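Local coordinates for protein putative NADPH:quinone reductase (Bacillus thuringiensis, PDB 3GMS) that is of unproven function but probably reduces quinones or related carbonyl compounds with NADPH, as a medium-chain dehydrogenase/reductase, at residues Q9-G14 with Q21-N26; L148-C153 with H159-L164; E228-L233 with G237-I242. All coordinates share one frame; numbering follows the deposited sequence.

Interaction 1. Residues Q9-G14 with Q21-N26; sequences QFHKFG and QVEYKN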
loop_
_atom_site.group_PDB
_atom_site.type_symbol
_atom_site.label_atom_id
_atom_site.label_comp_id
_atom_site.label_asym_id
_atom_site.label_seq_id
_atom_site.Cartn_x
_atom_site.Cartn_y
_atom_site.Cartn_z
ATOM N N GLN A 9 -2.561 11.639 -17.332
ATOM C CA GLN A 9 -3.150 12.749 -16.606
ATOM C C GLN A 9 -4.674 12.628 -16.642
ATOM O O GLN A 9 -5.208 12.034 -17.589
ATOM C CB GLN A 9 -2.730 14.040 -17.340
ATOM C CG GLN A 9 -3.045 15.280 -16.651
ATOM C CD GLN A 9 -1.974 16.342 -16.856
ATOM O OE1 GLN A 9 -1.251 16.667 -15.929
ATOM N NE2 GLN A 9 -1.893 16.902 -18.058
ATOM N N PHE A 10 -5.353 13.141 -15.615
ATOM C CA PHE A 10 -6.799 13.380 -15.661
ATOM C C PHE A 10 -7.062 14.821 -15.293
ATOM O O PHE A 10 -6.410 15.375 -14.411
ATOM C CB PHE A 10 -7.618 12.450 -14.751
ATOM C CG PHE A 10 -7.160 12.424 -13.299
ATOM C CD1 PHE A 10 -7.894 13.069 -12.320
ATOM C CD2 PHE A 10 -6.016 11.706 -12.926
ATOM C CE1 PHE A 10 -7.483 13.047 -10.977
ATOM C CE2 PHE A 10 -5.590 11.679 -11.594
ATOM C CZ PHE A 10 -6.329 12.332 -10.618
ATOM N N HIS A 11 -8.028 15.407 -15.984
ATOM C CA HIS A 11 -8.357 16.836 -15.825
ATOM C C HIS A 11 -9.630 17.016 -15.013
ATOM O O HIS A 11 -9.896 18.109 -14.537
ATOM C CB HIS A 11 -8.486 17.509 -17.191
ATOM C CG HIS A 11 -7.231 17.478 -17.996
ATOM N ND1 HIS A 11 -6.384 18.560 -18.104
ATOM C CD2 HIS A 11 -6.677 16.491 -18.736
ATOM C CE1 HIS A 11 -5.356 18.235 -18.864
ATOM N NE2 HIS A 11 -5.514 16.987 -19.269
ATOM N N LYS A 12 -10.389 15.934 -14.842
ATOM C CA LYS A 12 -11.551 15.924 -13.978
ATOM C C LYS A 12 -11.547 14.620 -13.195
ATOM O O LYS A 12 -10.955 13.617 -13.643
ATOM C CB LYS A 12 -12.861 15.991 -14.808
ATOM C CG LYS A 12 -12.970 17.171 -15.745
ATOM C CD LYS A 12 -14.438 17.246 -16.202
ATOM C CE LYS A 12 -14.703 18.496 -17.032
ATOM N NZ LYS A 12 -14.124 18.401 -18.407
ATOM N N PHE A 13 -12.197 14.622 -12.035
ATOM C CA PHE A 13 -12.408 13.383 -11.310
ATOM C C PHE A 13 -13.519 12.600 -12.008
ATOM O O PHE A 13 -14.367 13.188 -12.693
ATOM C CB PHE A 13 -12.790 13.649 -9.845
ATOM C CG PHE A 13 -11.741 14.402 -9.054
ATOM C CD1 PHE A 13 -10.456 13.875 -8.863
ATOM C CD2 PHE A 13 -12.065 15.631 -8.453
ATOM C CE1 PHE A 13 -9.491 14.576 -8.109
ATOM C CE2 PHE A 13 -11.111 16.340 -7.693
ATOM C CZ PHE A 13 -9.826 15.803 -7.517
ATOM N N GLY A 14 -13.486 11.284 -11.873
ATOM C CA GLY A 14 -14.550 10.415 -12.382
ATOM C C GLY A 14 -14.031 9.009 -12.490
ATOM O O GLY A 14 -12.983 8.684 -11.916
ATOM N N GLN A 21 -6.042 10.330 -19.558
ATOM C CA GLN A 21 -5.560 10.659 -20.913
ATOM C C GLN A 21 -4.069 10.414 -21.050
ATOM O O GLN A 21 -3.306 10.624 -20.092
ATOM C CB GLN A 21 -5.824 12.128 -21.264
ATOM C CG GLN A 21 -7.230 12.596 -21.005
ATOM C CD GLN A 21 -7.569 13.875 -21.764
ATOM O OE1 GLN A 21 -8.622 13.961 -22.393
ATOM N NE2 GLN A 21 -6.674 14.865 -21.717
ATOM N N VAL A 22 -3.649 9.976 -22.231
ATOM C CA VAL A 22 -2.230 9.858 -22.516
ATOM C C VAL A 22 -1.770 11.154 -23.180
ATOM O O VAL A 22 -2.340 11.537 -24.214
ATOM C CB VAL A 22 -1.946 8.661 -23.461
ATOM C CG1 VAL A 22 -0.476 8.595 -23.792
ATOM C CG2 VAL A 22 -2.465 7.355 -22.864
ATOM N N GLU A 23 -0.768 11.835 -22.607
ATOM C CA GLU A 23 -0.353 13.154 -23.071
ATOM C C GLU A 23 1.169 13.287 -23.051
ATOM O O GLU A 23 1.863 12.384 -22.611
ATOM C CB GLU A 23 -0.976 14.274 -22.195
ATOM C CG GLU A 23 -2.530 14.320 -22.176
ATOM C CD GLU A 23 -3.101 15.321 -21.169
ATOM O OE1 GLU A 23 -2.344 16.164 -20.659
ATOM O OE2 GLU A 23 -4.304 15.268 -20.869
ATOM N N TYR A 24 1.684 14.424 -23.528
ATOM C CA TYR A 24 3.106 14.685 -23.559
ATOM C C TYR A 24 3.344 16.066 -22.998
ATOM O O TYR A 24 2.491 16.945 -23.123
ATOM C CB TYR A 24 3.644 14.656 -24.990
ATOM C CG TYR A 24 3.609 13.296 -25.635
ATOM C CD1 TYR A 24 4.696 12.423 -25.509
ATOM C CD2 TYR A 24 2.489 12.881 -26.362
ATOM C CE1 TYR A 24 4.674 11.177 -26.086
ATOM C CE2 TYR A 24 2.447 11.626 -26.940
ATOM C CZ TYR A 24 3.547 10.781 -26.799
ATOM O OH TYR A 24 3.531 9.538 -27.370
ATOM N N LYS A 25 4.482 16.259 -22.353
ATOM C CA LYS A 25 4.810 17.567 -21.794
ATOM C C LYS A 25 6.253 17.895 -22.073
ATOM O O LYS A 25 7.097 16.999 -22.159
ATOM C CB LYS A 25 4.572 17.617 -20.277
ATOM C CG LYS A 25 5.610 16.832 -19.424
ATOM C CD LYS A 25 5.189 16.696 -17.955
ATOM C CE LYS A 25 6.347 16.198 -17.054
ATOM N NZ LYS A 25 5.822 15.858 -15.692
ATOM N N ASN A 26 6.544 19.187 -22.192
ATOM C CA ASN A 26 7.929 19.597 -22.225
ATOM C C ASN A 26 8.606 19.445 -20.866
ATOM O O ASN A 26 7.995 19.692 -19.857
ATOM C CB ASN A 26 8.054 21.037 -22.725
ATOM C CG ASN A 26 9.455 21.350 -23.141
ATOM O OD1 ASN A 26 10.139 22.160 -22.511
ATOM N ND2 ASN A 26 9.931 20.642 -24.154
#

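Interaction 2. Residues L148-C153 with H159-L164; sequences LLVNAC and HLFAQL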
loop_
_atom_site.group_PDB
_atom_site.type_symbol
_atom_site.label_atom_id
_atom_site.label_comp_id
_atom_site.label_asym_id
_atom_site.label_seq_id
_atom_site.Cartn_x
_atom_site.Cartn_y
_atom_site.Cartn_z
ATOM N N LEU A 148 -3.650 -10.377 16.404
ATOM C CA LEU A 148 -4.046 -9.323 15.449
ATOM C C LEU A 148 -5.126 -9.865 14.510
ATOM O O LEU A 148 -4.958 -10.982 13.974
ATOM C CB LEU A 148 -2.821 -8.876 14.624
ATOM C CG LEU A 148 -3.144 -7.848 13.536
ATOM C CD1 LEU A 148 -3.539 -6.554 14.217
ATOM C CD2 LEU A 148 -1.932 -7.635 12.608
ATOM N N LEU A 149 -6.218 -9.122 14.350
ATOM C CA LEU A 149 -7.237 -9.389 13.317
ATOM C C LEU A 149 -6.990 -8.453 12.128
ATOM O O LEU A 149 -6.777 -7.240 12.322
ATOM C CB LEU A 149 -8.627 -9.083 13.836
ATOM C CG LEU A 149 -9.027 -9.736 15.188
ATOM C CD1 LEU A 149 -10.448 -9.375 15.562
ATOM C CD2 LEU A 149 -8.872 -11.276 15.111
ATOM N N VAL A 150 -7.057 -9.003 10.912
ATOM C CA VAL A 150 -6.959 -8.184 9.685
ATOM C C VAL A 150 -8.050 -8.645 8.724
ATOM O O VAL A 150 -8.045 -9.811 8.296
ATOM C CB VAL A 150 -5.587 -8.338 9.018
ATOM C CG1 VAL A 150 -5.531 -7.463 7.713
ATOM C CG2 VAL A 150 -4.449 -7.909 9.985
ATOM N N ASN A 151 -8.978 -7.767 8.394
ATOM C CA ASN A 151 -9.962 -8.115 7.378
ATOM C C ASN A 151 -9.530 -7.742 5.955
ATOM O O ASN A 151 -8.462 -7.135 5.747
ATOM C CB ASN A 151 -11.376 -7.604 7.744
ATOM C CG ASN A 151 -11.495 -6.069 7.732
ATOM O OD1 ASN A 151 -10.638 -5.401 7.228
ATOM N ND2 ASN A 151 -12.576 -5.537 8.290
ATOM N N ALA A 152 -10.368 -8.078 4.972
ATOM C CA ALA A 152 -9.960 -8.023 3.548
ATOM C C ALA A 152 -8.545 -8.605 3.359
ATOM O O ALA A 152 -7.718 -8.062 2.617
ATOM C CB ALA A 152 -10.063 -6.558 3.007
ATOM N N CYS A 153 -8.275 -9.725 4.037
ATOM C CA CYS A 153 -6.915 -10.186 4.196
ATOM C C CYS A 153 -6.401 -10.885 2.944
ATOM O O CYS A 153 -5.219 -11.172 2.846
ATOM C CB CYS A 153 -6.765 -11.061 5.436
ATOM S SG CYS A 153 -5.102 -11.070 6.197
ATOM N N HIS A 159 -1.458 -10.365 2.662
ATOM C CA HIS A 159 -0.376 -11.327 2.511
ATOM C C HIS A 159 0.870 -10.860 3.227
ATOM O O HIS A 159 1.655 -11.660 3.696
ATOM C CB HIS A 159 -0.022 -11.474 1.036
ATOM C CG HIS A 159 -0.995 -12.292 0.268
ATOM N ND1 HIS A 159 -2.336 -11.995 0.201
ATOM C CD2 HIS A 159 -0.810 -13.375 -0.523
ATOM C CE1 HIS A 159 -2.950 -12.891 -0.548
ATOM N NE2 HIS A 159 -2.048 -13.743 -0.996
ATOM N N LEU A 160 1.053 -9.549 3.329
ATOM C CA LEU A 160 2.195 -9.036 4.066
ATOM C C LEU A 160 2.020 -9.166 5.590
ATOM O O LEU A 160 2.976 -9.503 6.309
ATOM C CB LEU A 160 2.524 -7.585 3.658
ATOM C CG LEU A 160 2.767 -7.400 2.152
ATOM C CD1 LEU A 160 3.114 -5.964 1.843
ATOM C CD2 LEU A 160 3.843 -8.319 1.622
ATOM N N PHE A 161 0.820 -8.887 6.078
ATOM C CA PHE A 161 0.559 -9.058 7.510
ATOM C C PHE A 161 0.835 -10.517 7.941
ATOM O O PHE A 161 1.389 -10.768 9.014
ATOM C CB PHE A 161 -0.874 -8.642 7.839
ATOM C CG PHE A 161 -1.073 -7.140 7.929
ATOM C CD1 PHE A 161 -0.410 -6.381 8.900
ATOM C CD2 PHE A 161 -1.944 -6.497 7.066
ATOM C CE1 PHE A 161 -0.606 -4.981 8.975
ATOM C CE2 PHE A 161 -2.148 -5.102 7.151
ATOM C CZ PHE A 161 -1.469 -4.344 8.130
ATOM N N ALA A 162 0.481 -11.467 7.070
ATOM C CA ALA A 162 0.726 -12.899 7.352
ATOM C C ALA A 162 2.207 -13.148 7.537
ATOM O O ALA A 162 2.637 -13.792 8.498
ATOM C CB ALA A 162 0.153 -13.782 6.253
ATOM N N GLN A 163 3.026 -12.600 6.641
ATOM C CA GLN A 163 4.459 -12.746 6.797
ATOM C C GLN A 163 5.029 -12.002 7.998
ATOM O O GLN A 163 5.910 -12.527 8.702
ATOM C CB GLN A 163 5.173 -12.287 5.508
ATOM C CG GLN A 163 4.812 -13.156 4.296
ATOM C CD GLN A 163 5.339 -12.538 3.008
ATOM O OE1 GLN A 163 6.516 -12.640 2.719
ATOM N NE2 GLN A 163 4.454 -11.879 2.241
ATOM N N LEU A 164 4.591 -10.760 8.214
ATOM C CA LEU A 164 5.031 -10.020 9.398
ATOM C C LEU A 164 4.694 -10.739 10.728
ATOM O O LEU A 164 5.438 -10.604 11.708
ATOM C CB LEU A 164 4.446 -8.612 9.402
ATOM C CG LEU A 164 5.131 -7.697 8.372
ATOM C CD1 LEU A 164 4.322 -6.399 8.276
ATOM C CD2 LEU A 164 6.580 -7.388 8.733
#

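Interaction 3. Residues E228-L233 with G237-I242; sequences ELAFSL and GHFLTI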
loop_
_atom_site.group_PDB
_atom_site.type_symbol
_atom_site.label_atom_id
_atom_site.label_comp_id
_atom_site.label_asym_id
_atom_site.label_seq_id
_atom_site.Cartn_x
_atom_site.Cartn_y
_atom_site.Cartn_z
ATOM N N GLU A 228 -18.131 -5.194 13.517
ATOM C CA GLU A 228 -17.972 -6.535 14.058
ATOM C C GLU A 228 -16.502 -6.842 14.363
ATOM O O GLU A 228 -16.199 -7.469 15.369
ATOM C CB GLU A 228 -18.591 -7.586 13.140
ATOM C CG GLU A 228 -18.462 -8.995 13.741
ATOM C CD GLU A 228 -19.440 -9.969 13.146
ATOM O OE1 GLU A 228 -19.374 -11.158 13.515
ATOM O OE2 GLU A 228 -20.263 -9.536 12.305
ATOM N N LEU A 229 -15.569 -6.340 13.537
ATOM C CA LEU A 229 -14.151 -6.542 13.827
ATOM C C LEU A 229 -13.708 -5.862 15.140
ATOM O O LEU A 229 -12.928 -6.432 15.924
ATOM C CB LEU A 229 -13.268 -6.066 12.662
ATOM C CG LEU A 229 -11.850 -6.665 12.567
ATOM C CD1 LEU A 229 -11.876 -8.147 12.071
ATOM C CD2 LEU A 229 -10.999 -5.801 11.613
ATOM N N ALA A 230 -14.187 -4.641 15.367
ATOM C CA ALA A 230 -13.863 -3.898 16.592
ATOM C C ALA A 230 -14.437 -4.637 17.807
ATOM O O ALA A 230 -13.797 -4.776 18.823
ATOM C CB ALA A 230 -14.447 -2.495 16.523
ATOM N N PHE A 231 -15.661 -5.107 17.670
ATOM C CA PHE A 231 -16.271 -5.844 18.784
ATOM C C PHE A 231 -15.629 -7.186 19.094
ATOM O O PHE A 231 -15.922 -7.799 20.146
ATOM C CB PHE A 231 -17.766 -5.988 18.534
ATOM C CG PHE A 231 -18.566 -4.801 19.006
ATOM C CD1 PHE A 231 -18.602 -3.629 18.253
ATOM C CD2 PHE A 231 -19.290 -4.861 20.205
ATOM C CE1 PHE A 231 -19.356 -2.510 18.670
ATOM C CE2 PHE A 231 -20.045 -3.754 20.649
ATOM C CZ PHE A 231 -20.075 -2.570 19.884
ATOM N N SER A 232 -14.759 -7.679 18.213
ATOM C CA SER A 232 -14.038 -8.917 18.503
ATOM C C SER A 232 -12.746 -8.676 19.269
ATOM O O SER A 232 -11.965 -9.593 19.508
ATOM C CB SER A 232 -13.779 -9.728 17.226
ATOM O OG SER A 232 -14.971 -9.924 16.493
ATOM N N LEU A 233 -12.503 -7.435 19.660
ATOM C CA LEU A 233 -11.329 -7.144 20.493
ATOM C C LEU A 233 -11.632 -7.156 21.979
ATOM O O LEU A 233 -12.745 -6.834 22.381
ATOM C CB LEU A 233 -10.787 -5.744 20.168
ATOM C CG LEU A 233 -10.427 -5.640 18.698
ATOM C CD1 LEU A 233 -10.057 -4.188 18.399
ATOM C CD2 LEU A 233 -9.308 -6.590 18.387
ATOM N N GLY A 237 -8.428 -3.002 23.791
ATOM C CA GLY A 237 -7.704 -3.447 22.597
ATOM C C GLY A 237 -7.658 -2.264 21.648
ATOM O O GLY A 237 -8.363 -1.266 21.861
ATOM N N HIS A 238 -6.896 -2.398 20.568
ATOM C CA HIS A 238 -6.637 -1.259 19.699
ATOM C C HIS A 238 -7.188 -1.568 18.305
ATOM O O HIS A 238 -6.745 -2.538 17.652
ATOM C CB HIS A 238 -5.139 -0.990 19.673
ATOM C CG HIS A 238 -4.772 0.391 19.183
ATOM N ND1 HIS A 238 -3.488 0.896 19.254
ATOM C CD2 HIS A 238 -5.523 1.363 18.605
ATOM C CE1 HIS A 238 -3.468 2.123 18.754
ATOM N NE2 HIS A 238 -4.692 2.427 18.351
ATOM N N PHE A 239 -8.127 -0.730 17.854
ATOM C CA PHE A 239 -8.783 -0.871 16.548
ATOM C C PHE A 239 -8.210 0.214 15.640
ATOM O O PHE A 239 -8.151 1.400 16.030
ATOM C CB PHE A 239 -10.273 -0.674 16.696
ATOM C CG PHE A 239 -11.048 -0.722 15.403
ATOM C CD1 PHE A 239 -11.316 -1.940 14.784
ATOM C CD2 PHE A 239 -11.547 0.442 14.828
ATOM C CE1 PHE A 239 -12.071 -1.994 13.617
ATOM C CE2 PHE A 239 -12.316 0.408 13.658
ATOM C CZ PHE A 239 -12.562 -0.826 13.030
ATOM N N LEU A 240 -7.745 -0.202 14.473
ATOM C CA LEU A 240 -7.139 0.753 13.527
ATOM C C LEU A 240 -7.777 0.622 12.136
ATOM O O LEU A 240 -7.888 -0.491 11.616
ATOM C CB LEU A 240 -5.636 0.507 13.473
ATOM C CG LEU A 240 -4.752 1.475 12.683
ATOM C CD1 LEU A 240 -4.674 2.833 13.435
ATOM C CD2 LEU A 240 -3.373 0.861 12.539
ATOM N N THR A 241 -8.212 1.720 11.515
ATOM C CA THR A 241 -8.712 1.578 10.157
ATOM C C THR A 241 -7.618 2.001 9.178
ATOM O O THR A 241 -6.835 2.937 9.464
ATOM C CB THR A 241 -10.007 2.339 9.862
ATOM O OG1 THR A 241 -9.769 3.740 9.967
ATOM C CG2 THR A 241 -11.099 1.975 10.833
ATOM N N ILE A 242 -7.530 1.286 8.059
ATOM C CA ILE A 242 -6.550 1.669 7.009
ATOM C C ILE A 242 -7.203 1.901 5.659
ATOM O O ILE A 242 -6.540 2.366 4.703
ATOM C CB ILE A 242 -5.399 0.641 6.852
ATOM C CG1 ILE A 242 -5.917 -0.762 6.522
ATOM C CG2 ILE A 242 -4.431 0.694 8.044
ATOM C CD1 ILE A 242 -4.789 -1.732 6.034
#

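Interaction 1. Residues Q9-G14 with Q21-N26
Gln9 and Gln21 face each other as an antiparallel hydrogen-bonded pair, their CA atoms 5.4 Å apart, with Gln9 N bonded to Gln21 O at 3.0 Å and Gln21 N to Gln9 O at 2.7 Å. Past this pair the backbone of 9-14 leaves its partner, and side chains take over the contact. Its hub is the carboxylate of Glu23, a residue long enough to reach across to 9-14. His11 comes from the opposite direction and gives its NE2-H to Glu23 OE2 over 2.6 Å. The acceptor lies almost in the ring plane and is met through its syn lone pair, and ring and carboxylate are nearly coplanar, 25° apart. Such a pairing would be expected to favour a protonated imidazole. Glu23 OE1 receives Gln9 NE2 at 2.7 Å, a less straight bond whose donor stands 34° out of the carboxylate plane. Gln9 gets there because CG is anti to its backbone N (chi1 -171°) and the chain then bends at chi2. A third donor, NE2 of Gln21, two residues earlier on the same strand, approaches OE2 on the anti side. Glu23 OE2 thus accepts two bonds and OE1 one, which should hold the carboxylate against rotation. Glutamines suit these places at or near the surface, since their amides can bond to the acid while remaining compatible with water. Pro63 lies against both Gln9 and His11. The arrangement is that of a two-stranded antiparallel sheet, strands 4-10 and 20-26, at the protein surface, finished at one end by a His-carboxylate hydrogen bond.

Interaction 2. Residues L148-C153 with H159-L164
Apolar packing carries most of this contact, and Phe161 is its centre: the ring leaves helix 156-168 toward strand 147-150 and meets Val150 and Leu148. Val150 brings both branches to it. CG2 sits over one face of the ring, 4.0 Å above its plane and displaced toward the rim, while CG1 comes within 3.8 Å of Phe161 CD2. With CG1 anti to the backbone N (chi1 179°), both methyls come to the same side of the ring, CG2 over the face and CG1 beyond the rim near CD2. Leu148 crosses the phenylalanine at about a right angle and touches CD1 obliquely with its CD2, at 4.2 Å. Two residues apart on a strand, the valine and the leucine point to the same face and offer only methyl groups to the aromatic ring. The Phe161 side chain also touches Ile218 of strand 214-219 and Thr135 and Cys136 of helix 127-139.

No hydrogen bond crosses between the segments; Cys153 O comes to 3.9 Å of His159 N, too long for one. His159 ND1 is hydrogen-bonded to Ser155 O, and its ring meets that of His181. Within the helix, Gln163 NE2 turns back to His159 O at 3.2 Å, the donor standing well above the carbonyl plane.

Strand, turn and helix here form the first beta-alpha half of a beta-alpha-beta unit completed by strand 171-176, as in the Rossmann fold of zinc-type dehydrogenases, where the turn after the first strand commonly faces the dinucleotide.

Interaction 3. Residues E228-L233 with G237-I242
Phe239 lies against Ala230 where helix 223-231 meets strand 237-241, a helix-to-strand connection of the Rossmann-type domain that leads into the fifth strand of its 3-2-1-4-5-6 parallel sheet. The packing is tightest here. Ala230 CB stands over one ring face in a CH-pi contact, 3.9 Å from the centroid and 22° off the ring normal, and shifted toward the rim so that Phe239 CD1 is only 3.6 Å away. A residue as small as alanine lets the helix come this near: the CA atoms of Ala230 and Phe239 are 5.9 Å apart. The ring is sent toward the helix by chi1 177°, which places CG anti to the backbone N. Its edge, near the ring plane, is bordered by Leu229 CB and Leu233 CD1, the former 4.4 Å from CE1. Leu233, a branched apolar chain, sets CD1 against the strand, 3.9 Å from Phe239 CB and 3.8 Å from His238 O. Gly237, having no side chain, lets the backbone pass close to Leu233, their CA atoms 5.6 Å apart. Ile255 of helix 252-257 touches both Ala230 and Phe239, extending the apolar cluster.

Farther out the contact slackens. Glu228 and Phe231 point away from the strand, and both are partly exposed; Glu228 OE1 is instead bonded to Tyr202 N. His238 likewise points away from the helix, and its NE2 is hydrogen-bonded to Asn264 OD1, as suits a partly exposed polar residue beside a buried phenylalanine. On the helix side, Ser232 OG donates back to Glu228 O at 3.0 Å.

Overall arrangement
From the N terminus the three contacts follow one another in series, and none encloses or crosses another. Interaction 1 closes the short excursion through helix 16-19 between strands 4-10 and 20-26, in the part of the chain that precedes the six-stranded parallel sheet. Interaction 2 closes the turn from strand 147-150 into helix 156-168, and interaction 3 the connection, by way of the short strand 233-234, from helix 223-231 into strand 237-241. Interactions 2 and 3 serve the same sheet, with centres 14 Å apart, and touch through Leu149 and Asn151 against Leu229, Ser232 and Leu233. Interaction 1 stands apart, its centre about 35 Å from that of interaction 2 and across the chain's centre.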